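Local coordinates for putative nitrate transport protein (Thermoplasma volcanium, PDB 3MST) that probably binds a small solute, perhaps nitrate, for transport, between two alpha/beta lobes, though its ligand is not established, at residues Ser82-Glu87 against Tyr132-Gly137; Leu95-Leu100 against Val116-Gly121; Glu170-Tyr175 against His214-Lys219. One frame throughout, in Å; residues are numbered along the deposited sequence.

Contact 1: residues Ser82-Glu87 against Tyr132-Gly137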
loop_
_atom_site.group_PDB
_atom_site.type_symbol
_atom_site.label_atom_id
_atom_site.label_comp_id
_atom_site.label_asym_id
_atom_site.label_seq_id
_atom_site.Cartn_x
_atom_site.Cartn_y
_atom_site.Cartn_z
ATOM N N SER A 82 11.483 -3.157 0.436
ATOM C CA SER A 82 12.695 -3.890 0.232
ATOM C C SER A 82 13.307 -4.261 1.582
ATOM O O SER A 82 13.206 -3.492 2.546
ATOM C CB SER A 82 13.728 -3.035 -0.483
ATOM O OG SER A 82 13.508 -3.058 -1.897
ATOM N N ILE A 83 13.862 -5.458 1.645
ATOM C CA ILE A 83 14.618 -5.930 2.793
ATOM C C ILE A 83 16.107 -5.733 2.482
ATOM O O ILE A 83 16.620 -6.191 1.468
ATOM C CB ILE A 83 14.303 -7.404 3.078
ATOM C CG1 ILE A 83 12.808 -7.628 3.325
ATOM C CG2 ILE A 83 15.178 -7.944 4.256
ATOM C CD1 ILE A 83 12.398 -9.135 3.200
ATOM N N LEU A 84 16.789 -5.055 3.383
ATOM C CA LEU A 84 18.210 -4.773 3.327
ATOM C C LEU A 84 18.925 -5.624 4.363
ATOM O O LEU A 84 18.395 -5.918 5.417
ATOM C CB LEU A 84 18.481 -3.320 3.641
ATOM C CG LEU A 84 17.590 -2.282 2.945
ATOM C CD1 LEU A 84 18.070 -0.858 3.318
ATOM C CD2 LEU A 84 17.578 -2.480 1.411
ATOM N N GLY A 85 20.158 -5.996 4.082
ATOM C CA GLY A 85 20.974 -6.604 5.094
ATOM C C GLY A 85 20.688 -8.052 5.411
ATOM O O GLY A 85 20.124 -8.816 4.590
ATOM N N ASP A 86 21.059 -8.404 6.650
ATOM C CA ASP A 86 21.141 -9.796 7.075
ATOM C C ASP A 86 19.982 -10.179 8.000
ATOM O O ASP A 86 19.915 -9.757 9.155
ATOM C CB ASP A 86 22.483 -10.004 7.777
ATOM C CG ASP A 86 22.698 -11.429 8.269
ATOM O OD1 ASP A 86 21.841 -12.328 8.085
ATOM O OD2 ASP A 86 23.756 -11.648 8.908
ATOM N N GLU A 87 19.015 -10.922 7.443
ATOM C CA GLU A 87 17.817 -11.330 8.170
ATOM C C GLU A 87 18.050 -12.275 9.340
ATOM O O GLU A 87 17.122 -12.526 10.103
ATOM C CB GLU A 87 16.748 -11.891 7.225
ATOM C CG GLU A 87 16.135 -10.868 6.310
ATOM C CD GLU A 87 15.025 -11.485 5.490
ATOM O OE1 GLU A 87 13.951 -11.793 6.096
ATOM O OE2 GLU A 87 15.215 -11.635 4.261
ATOM N N TYR A 132 23.037 -5.580 10.394
ATOM C CA TYR A 132 21.649 -5.861 10.746
ATOM C C TYR A 132 20.822 -5.959 9.453
ATOM O O TYR A 132 21.380 -6.064 8.372
ATOM C CB TYR A 132 21.135 -4.866 11.773
ATOM C CG TYR A 132 21.809 -5.042 13.141
ATOM C CD1 TYR A 132 21.631 -6.201 13.868
ATOM C CD2 TYR A 132 22.642 -4.072 13.664
ATOM C CE1 TYR A 132 22.248 -6.401 15.094
ATOM C CE2 TYR A 132 23.243 -4.237 14.929
ATOM C CZ TYR A 132 23.019 -5.394 15.646
ATOM O OH TYR A 132 23.623 -5.616 16.894
ATOM N N SER A 133 19.510 -6.034 9.600
ATOM C CA SER A 133 18.590 -5.957 8.476
ATOM C C SER A 133 17.664 -4.759 8.625
ATOM O O SER A 133 17.581 -4.147 9.667
ATOM C CB SER A 133 17.781 -7.275 8.313
ATOM O OG SER A 133 16.769 -7.360 9.306
ATOM N N ALA A 134 16.973 -4.416 7.536
ATOM C CA ALA A 134 16.030 -3.318 7.543
ATOM C C ALA A 134 14.905 -3.638 6.548
ATOM O O ALA A 134 15.109 -4.377 5.588
ATOM C CB ALA A 134 16.673 -1.988 7.199
ATOM N N LEU A 135 13.755 -3.014 6.776
ATOM C CA LEU A 135 12.618 -3.089 5.875
ATOM C C LEU A 135 12.216 -1.655 5.582
ATOM O O LEU A 135 11.810 -0.912 6.487
ATOM C CB LEU A 135 11.479 -3.867 6.497
ATOM C CG LEU A 135 10.306 -4.230 5.565
ATOM C CD1 LEU A 135 9.446 -3.043 5.163
ATOM C CD2 LEU A 135 10.748 -4.967 4.350
ATOM N N VAL A 136 12.367 -1.240 4.331
ATOM C CA VAL A 136 12.148 0.148 3.943
ATOM C C VAL A 136 11.334 0.200 2.668
ATOM O O VAL A 136 11.299 -0.747 1.886
ATOM C CB VAL A 136 13.511 0.911 3.717
ATOM C CG1 VAL A 136 14.334 0.907 4.995
ATOM C CG2 VAL A 136 14.294 0.287 2.569
ATOM N N GLY A 137 10.692 1.319 2.422
ATOM C CA GLY A 137 10.089 1.522 1.110
ATOM C C GLY A 137 11.151 1.534 0.031
ATOM O O GLY A 137 12.275 1.983 0.229
#

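Contact 2: residues Leu95-Leu100 against Val116-Gly121. With EDO (1,2-ethanediol), chain K.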
loop_
_atom_site.group_PDB
_atom_site.type_symbol
_atom_site.label_atom_id
_atom_site.label_comp_id
_atom_site.label_asym_id
_atom_site.label_seq_id
_atom_site.Cartn_x
_atom_site.Cartn_y
_atom_site.Cartn_z
ATOM N N LEU A 95 10.818 1.990 9.539
ATOM C CA LEU A 95 10.333 3.343 9.662
ATOM C C LEU A 95 9.482 3.556 10.915
ATOM O O LEU A 95 9.519 2.725 11.808
ATOM C CB LEU A 95 9.670 3.753 8.351
ATOM C CG LEU A 95 10.572 3.861 7.123
ATOM C CD1 LEU A 95 11.807 4.696 7.427
ATOM C CD2 LEU A 95 10.907 2.566 6.480
ATOM N N ARG A 96 8.810 4.683 11.066
ATOM C CA ARG A 96 8.205 4.940 12.358
ATOM C C ARG A 96 7.057 3.971 12.648
ATOM O O ARG A 96 6.435 3.413 11.746
ATOM C CB ARG A 96 7.721 6.384 12.445
ATOM C CG ARG A 96 6.541 6.664 11.523
ATOM C CD ARG A 96 6.222 8.162 11.361
ATOM N NE ARG A 96 4.990 8.305 10.591
ATOM C CZ ARG A 96 4.946 8.376 9.269
ATOM N NH1 ARG A 96 6.064 8.367 8.572
ATOM N NH2 ARG A 96 3.786 8.483 8.646
ATOM N N LYS A 97 6.779 3.804 13.939
ATOM C CA LYS A 97 5.712 2.937 14.428
ATOM C C LYS A 97 4.362 3.308 13.826
ATOM O O LYS A 97 4.000 4.502 13.683
ATOM C CB LYS A 97 5.589 2.993 15.958
ATOM C CG LYS A 97 6.728 2.401 16.723
ATOM C CD LYS A 97 6.511 2.468 18.249
ATOM C CE LYS A 97 7.551 1.696 19.066
ATOM N NZ LYS A 97 8.967 1.669 18.600
ATOM N N GLY A 98 3.604 2.263 13.486
ATOM C CA GLY A 98 2.288 2.392 12.921
ATOM C C GLY A 98 2.224 2.591 11.420
ATOM O O GLY A 98 1.124 2.638 10.864
ATOM N N THR A 99 3.375 2.688 10.761
ATOM C CA THR A 99 3.397 2.654 9.311
ATOM C C THR A 99 3.195 1.210 8.825
ATOM O O THR A 99 3.414 0.239 9.578
ATOM C CB THR A 99 4.724 3.142 8.756
ATOM O OG1 THR A 99 5.822 2.378 9.280
ATOM C CG2 THR A 99 4.939 4.671 9.008
ATOM N N LEU A 100 2.793 1.034 7.568
ATOM C CA LEU A 100 2.711 -0.313 7.010
ATOM C C LEU A 100 4.098 -0.971 7.022
ATOM O O LEU A 100 4.208 -2.194 7.242
ATOM C CB LEU A 100 2.046 -0.331 5.613
ATOM C CG LEU A 100 1.993 -1.702 4.911
ATOM C CD1 LEU A 100 1.250 -2.747 5.724
ATOM C CD2 LEU A 100 1.360 -1.560 3.491
ATOM N N VAL A 116 12.290 -5.548 16.229
ATOM C CA VAL A 116 12.064 -4.392 15.341
ATOM C C VAL A 116 12.553 -3.144 16.067
ATOM O O VAL A 116 12.123 -2.871 17.189
ATOM C CB VAL A 116 10.574 -4.284 14.916
ATOM C CG1 VAL A 116 10.341 -2.978 14.112
ATOM C CG2 VAL A 116 10.167 -5.520 14.139
ATOM N N ILE A 117 13.332 -2.328 15.368
ATOM C CA ILE A 117 13.783 -1.008 15.853
ATOM C C ILE A 117 13.262 0.033 14.850
ATOM O O ILE A 117 13.633 0.016 13.683
ATOM C CB ILE A 117 15.327 -0.960 15.945
ATOM C CG1 ILE A 117 15.911 -2.169 16.724
ATOM C CG2 ILE A 117 15.804 0.379 16.530
ATOM C CD1 ILE A 117 15.526 -2.224 18.193
ATOM N N ASN A 118 12.358 0.889 15.327
ATOM C CA ASN A 118 11.771 1.960 14.507
ATOM C C ASN A 118 12.762 3.118 14.439
ATOM O O ASN A 118 13.299 3.588 15.475
ATOM C CB ASN A 118 10.414 2.371 15.069
ATOM C CG ASN A 118 9.458 1.213 15.084
ATOM O OD1 ASN A 118 9.315 0.542 16.120
ATOM N ND2 ASN A 118 8.899 0.887 13.927
ATOM N N ALA A 119 12.974 3.626 13.227
ATOM C CA ALA A 119 14.012 4.587 12.939
ATOM C C ALA A 119 13.544 5.373 11.711
ATOM O O ALA A 119 12.345 5.658 11.537
ATOM C CB ALA A 119 15.411 3.926 12.724
ATOM N N ASP A 120 14.502 5.883 10.978
ATOM C CA ASP A 120 14.264 6.583 9.712
ATOM C C ASP A 120 15.085 5.926 8.615
ATOM O O ASP A 120 15.853 4.978 8.831
ATOM C CB ASP A 120 14.577 8.074 9.868
ATOM C CG ASP A 120 15.996 8.386 10.163
ATOM O OD1 ASP A 120 16.912 7.572 9.919
ATOM O OD2 ASP A 120 16.223 9.529 10.648
ATOM N N GLY A 121 14.860 6.368 7.389
ATOM C CA GLY A 121 15.431 5.680 6.263
ATOM C C GLY A 121 16.950 5.638 6.275
ATOM O O GLY A 121 17.573 4.620 5.961
HETATM C C1 EDO K . 9.556 -8.404 17.650
HETATM O O1 EDO K . 9.009 -8.478 18.972
HETATM C C2 EDO K . 9.354 -6.974 17.240
HETATM O O2 EDO K . 10.131 -6.112 18.087
#

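Contact 3: residues Glu170-Tyr175 against His214-Lys219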
loop_
_atom_site.group_PDB
_atom_site.type_symbol
_atom_site.label_atom_id
_atom_site.label_comp_id
_atom_site.label_asym_id
_atom_site.label_seq_id
_atom_site.Cartn_x
_atom_site.Cartn_y
_atom_site.Cartn_z
ATOM N N GLU A 170 -17.390 0.218 -10.340
ATOM C CA GLU A 170 -16.825 1.342 -11.132
ATOM C C GLU A 170 -15.408 1.731 -10.619
ATOM O O GLU A 170 -14.558 2.122 -11.384
ATOM C CB GLU A 170 -17.764 2.560 -11.085
ATOM C CG GLU A 170 -19.197 2.351 -11.637
ATOM C CD GLU A 170 -20.285 1.852 -10.657
ATOM O OE1 GLU A 170 -19.998 1.302 -9.563
ATOM O OE2 GLU A 170 -21.481 1.978 -11.034
ATOM N N VAL A 171 -15.187 1.622 -9.310
ATOM C CA VAL A 171 -13.904 1.974 -8.722
ATOM C C VAL A 171 -12.879 0.887 -9.100
ATOM O O VAL A 171 -11.771 1.187 -9.455
ATOM C CB VAL A 171 -14.018 2.174 -7.201
ATOM C CG1 VAL A 171 -12.596 2.324 -6.589
ATOM C CG2 VAL A 171 -14.875 3.394 -6.870
ATOM N N ILE A 172 -13.269 -0.383 -9.037
ATOM C CA ILE A 172 -12.403 -1.478 -9.432
ATOM C C ILE A 172 -11.988 -1.369 -10.890
ATOM O O ILE A 172 -10.811 -1.524 -11.230
ATOM C CB ILE A 172 -13.043 -2.904 -9.168
ATOM C CG1 ILE A 172 -13.314 -3.115 -7.672
ATOM C CG2 ILE A 172 -12.118 -3.987 -9.711
ATOM C CD1 ILE A 172 -14.122 -4.296 -7.301
ATOM N N GLU A 173 -12.980 -1.104 -11.743
ATOM C CA GLU A 173 -12.755 -0.994 -13.162
ATOM C C GLU A 173 -11.791 0.146 -13.485
ATOM O O GLU A 173 -10.854 -0.038 -14.269
ATOM C CB GLU A 173 -14.110 -0.851 -13.879
ATOM C CG GLU A 173 -14.926 -2.144 -13.796
ATOM C CD GLU A 173 -16.409 -1.988 -14.070
ATOM O OE1 GLU A 173 -16.860 -0.856 -14.369
ATOM O OE2 GLU A 173 -17.128 -3.021 -13.963
ATOM N N ALA A 174 -12.004 1.307 -12.871
ATOM C CA ALA A 174 -11.108 2.467 -13.045
ATOM C C ALA A 174 -9.703 2.115 -12.574
ATOM O O ALA A 174 -8.707 2.442 -13.218
ATOM C CB ALA A 174 -11.634 3.694 -12.340
ATOM N N TYR A 175 -9.625 1.421 -11.451
ATOM C CA TYR A 175 -8.335 1.060 -10.893
ATOM C C TYR A 175 -7.528 0.190 -11.871
ATOM O O TYR A 175 -6.338 0.430 -12.103
ATOM C CB TYR A 175 -8.526 0.370 -9.542
ATOM C CG TYR A 175 -7.321 0.389 -8.645
ATOM C CD1 TYR A 175 -6.358 -0.616 -8.731
ATOM C CD2 TYR A 175 -7.145 1.406 -7.743
ATOM C CE1 TYR A 175 -5.251 -0.605 -7.907
ATOM C CE2 TYR A 175 -6.009 1.459 -6.891
ATOM C CZ TYR A 175 -5.086 0.439 -7.014
ATOM O OH TYR A 175 -3.980 0.461 -6.181
ATOM N N HIS A 214 1.178 -3.508 -9.301
ATOM C CA HIS A 214 -0.166 -3.530 -8.723
ATOM C C HIS A 214 -1.031 -4.624 -9.318
ATOM O O HIS A 214 -1.102 -4.764 -10.549
ATOM C CB HIS A 214 -0.925 -2.211 -8.969
ATOM C CG HIS A 214 -0.352 -0.991 -8.304
ATOM N ND1 HIS A 214 0.815 -0.378 -8.739
ATOM C CD2 HIS A 214 -0.844 -0.225 -7.306
ATOM C CE1 HIS A 214 1.017 0.697 -7.999
ATOM N NE2 HIS A 214 0.031 0.807 -7.115
ATOM N N GLU A 215 -1.719 -5.375 -8.483
ATOM C CA GLU A 215 -2.679 -6.375 -8.932
ATOM C C GLU A 215 -3.875 -6.433 -7.985
ATOM O O GLU A 215 -3.720 -6.637 -6.774
ATOM C CB GLU A 215 -2.007 -7.725 -8.999
ATOM C CG GLU A 215 -2.865 -8.816 -9.565
ATOM C CD GLU A 215 -2.233 -10.170 -9.369
ATOM O OE1 GLU A 215 -2.372 -10.754 -8.250
ATOM O OE2 GLU A 215 -1.582 -10.643 -10.342
ATOM N N VAL A 216 -5.064 -6.285 -8.555
ATOM C CA VAL A 216 -6.309 -6.327 -7.799
ATOM C C VAL A 216 -6.770 -7.764 -7.576
ATOM O O VAL A 216 -6.609 -8.589 -8.473
ATOM C CB VAL A 216 -7.410 -5.558 -8.581
ATOM C CG1 VAL A 216 -8.787 -5.638 -7.850
ATOM C CG2 VAL A 216 -6.982 -4.127 -8.766
ATOM N N THR A 217 -7.279 -8.058 -6.397
ATOM C CA THR A 217 -7.987 -9.296 -6.150
ATOM C C THR A 217 -9.330 -9.020 -5.512
ATOM O O THR A 217 -9.482 -8.175 -4.645
ATOM C CB THR A 217 -7.159 -10.276 -5.297
ATOM O OG1 THR A 217 -7.928 -11.462 -5.058
ATOM C CG2 THR A 217 -6.714 -9.653 -3.966
ATOM N N LYS A 218 -10.333 -9.790 -5.920
ATOM C CA LYS A 218 -11.638 -9.813 -5.290
ATOM C C LYS A 218 -11.930 -11.160 -4.617
ATOM O O LYS A 218 -13.079 -11.429 -4.223
ATOM C CB LYS A 218 -12.770 -9.522 -6.341
ATOM C CG LYS A 218 -12.758 -8.167 -6.925
ATOM C CD LYS A 218 -13.957 -8.007 -7.889
ATOM C CE LYS A 218 -13.861 -8.864 -9.140
ATOM N NZ LYS A 218 -15.083 -8.671 -9.995
ATOM N N LYS A 219 -10.921 -12.021 -4.536
ATOM C CA LYS A 219 -11.115 -13.383 -4.010
ATOM C C LYS A 219 -11.277 -13.314 -2.488
ATOM O O LYS A 219 -10.330 -12.946 -1.778
ATOM C CB LYS A 219 -9.913 -14.282 -4.359
ATOM C CG LYS A 219 -9.668 -14.535 -5.855
ATOM C CD LYS A 219 -8.576 -15.590 -6.088
ATOM C CE LYS A 219 -8.040 -15.595 -7.531
ATOM N NZ LYS A 219 -6.808 -16.445 -7.692
#

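Contact 1: residues Ser82-Glu87 against Tyr132-Gly137
Leu84 and Ala134 face each other across two antiparallel strands. Leu84 CB lies beside Ala134 CB, 4.2 Å away, and the end of the leucine passes the small alanine to reach Val136. With chi1 at -46°, Leu84 CG sits beside its own backbone N, and the branch runs along the strand. The leucine and valine side chains meet at about a right angle, with Leu84 CD1 4.0 Å from Val136 CG2. Helix 121-129 lies over this face: Ala128 touches Leu84, and Cys124 touches both Ala134 and Val136.

Backbone hydrogen bonds join Ser82 with Val136 and Leu84 with Ala134, two in each pair. The Ser82 N to Val136 O bond is 2.8 Å and nearly straight at 169°. These are neighbouring strands of a mixed five-stranded sheet, ordered 3-2-4-1-5. That order is consistent with the second lobe of a type II periplasmic binding protein fold.

Ile83 and Leu135 form a non-hydrogen-bonded pair on the reverse face. Leu135 has two conformers. In one, Leu135 CD2 comes 3.5 Å from Ile83 CG1; for the other this touch is uncertain. Helix 146-152 covers this side through Phe146 and Arg149.

At the far end, Gly85 takes a positive phi of 77°, and Gly85 CA approaches Tyr132 O closely at 3.3 Å. Asp86 N then donates to Tyr132 O at 2.9 Å, from well above the carbonyl plane. Ser133 CB is the bump here. It fits between two backbone oxygens, 3.3 Å from Leu84 O and 3.4 Å from Asp86 O, while Ser133 OG bonds to Arg91 O.

Contact 2: residues Leu95-Leu100 against Val116-Gly121
Asn118 holds its CG beside its own backbone N, chi1 -60°, and this sends the amide across to Leu95 and Lys97. Lys97 has an extended chain as far as CE. Its last torsion, 36°, then folds NZ back over the amide oxygen. The two side chains cross at about a right angle.

Each end of the Asn118 amide has a partner in the loop. Asn118 ND2 donates to Leu95 O at 2.9 Å. This bond is nearly straight, at 170°, and the acceptor lies in the amide plane. At the other end, Lys97 NZ donates to Asn118 OD1 at 2.7 Å. It arrives from above the carbonyl plane, not along a lone pair. Lys97 CG also presses on the group, 3.2 Å from Asn118 OD1. With a bond at each end, the amide is probably held in one rotation. Asp102, in the helix that follows the loop, accepts a further bond from Asn118 ND2 and one from Gly98 N.

Leu95 starts out away from the partner segment, but its end returns. Leu95 CD1 lies 3.5 Å from Gly121 N, beside the start of helix 121-129.

The loop itself is a type II beta turn from Arg96 to Thr99. Thr99 OG1 bonds to Arg96 O at 2.7 Å and also caps Asp102 N. At the far end of the strand, Val116 N donates to a 1,2-ethanediol oxygen, O2, at 2.9 Å. The diol probably comes from the crystallisation liquor.

Strand 91-94, helix 100-112 and the adjacent parallel strand 115-118 form a beta-alpha-beta crossover. This contact joins the loop entering its helix to the end of its second strand.

Contact 3: residues Glu170-Tyr175 against His214-Lys219
Tyr175 and Ile172 reach from one side of helix 169-184 to Val216, on strand 215-217. The apolar contacts come first. Val216 offers one methyl to each partner. Val216 CG2 lies 3.6 Å from Tyr175 CD1, oblique to the ring. Val216 CG1 lies 4.2 Å from Ile172 CG2, a looser touch. Further along, the chain of Lys218 contributes its aliphatic part, with Lys218 CD 3.8 Å from Ile172 CD1. Ile172 thus spans two residues of the other segment.

Strand 215-217 is an outermost strand of the mixed six-stranded sheet, paired antiparallel with strand 71-77. The helix packs on this part of the sheet and also touches strand 71-77: Ile172 meets Phe73, and Tyr175 meets Val76. The sheet order, 2-1-3-5-4-6, is consistent with the first lobe of a type II periplasmic binding protein fold.

A polar atom meets a ring edge where Tyr175 reaches His214. Tyr175 CG stands opposite its backbone N, chi1 -159°, and the ring extends toward the start of the strand segment. There Tyr175 OH meets the edge of the imidazole, near its plane, 3.4 Å from His214 CD2. The two side chains cross at about a right angle.

No hydrogen bond joins the two segments. The polar ends of both aromatic residues are instead tied to one nearby loop: Tyr175 OH bonds to Val30 O, and His214 NE2 to Pro29 O. Within the second segment, Thr217 OG1 accepts from Lys219 N at 3.1 Å. This ST turn leads into helix 220-230, where Glu222 gives the threonine hydroxyl a second partner.

In the fold
From the N terminus the chain builds most of the six-stranded sheet, then crosses to the five-stranded one at strand 81-85. Contact 1 closes a long loop by pairing that strand with 133-137. Contact 2 is nested inside this loop and closes a shorter one around helix 100-112. The two touch, since Leu95 packs on Leu135 and Val136, and their centres are about 12 Å apart. The chain later returns to the first sheet. Contact 3 follows in series and closes a largely helical loop between helix 169-184 and strand 215-217. Its centre lies about 30 Å from that of contact 1, across the chain's centre in the other lobe.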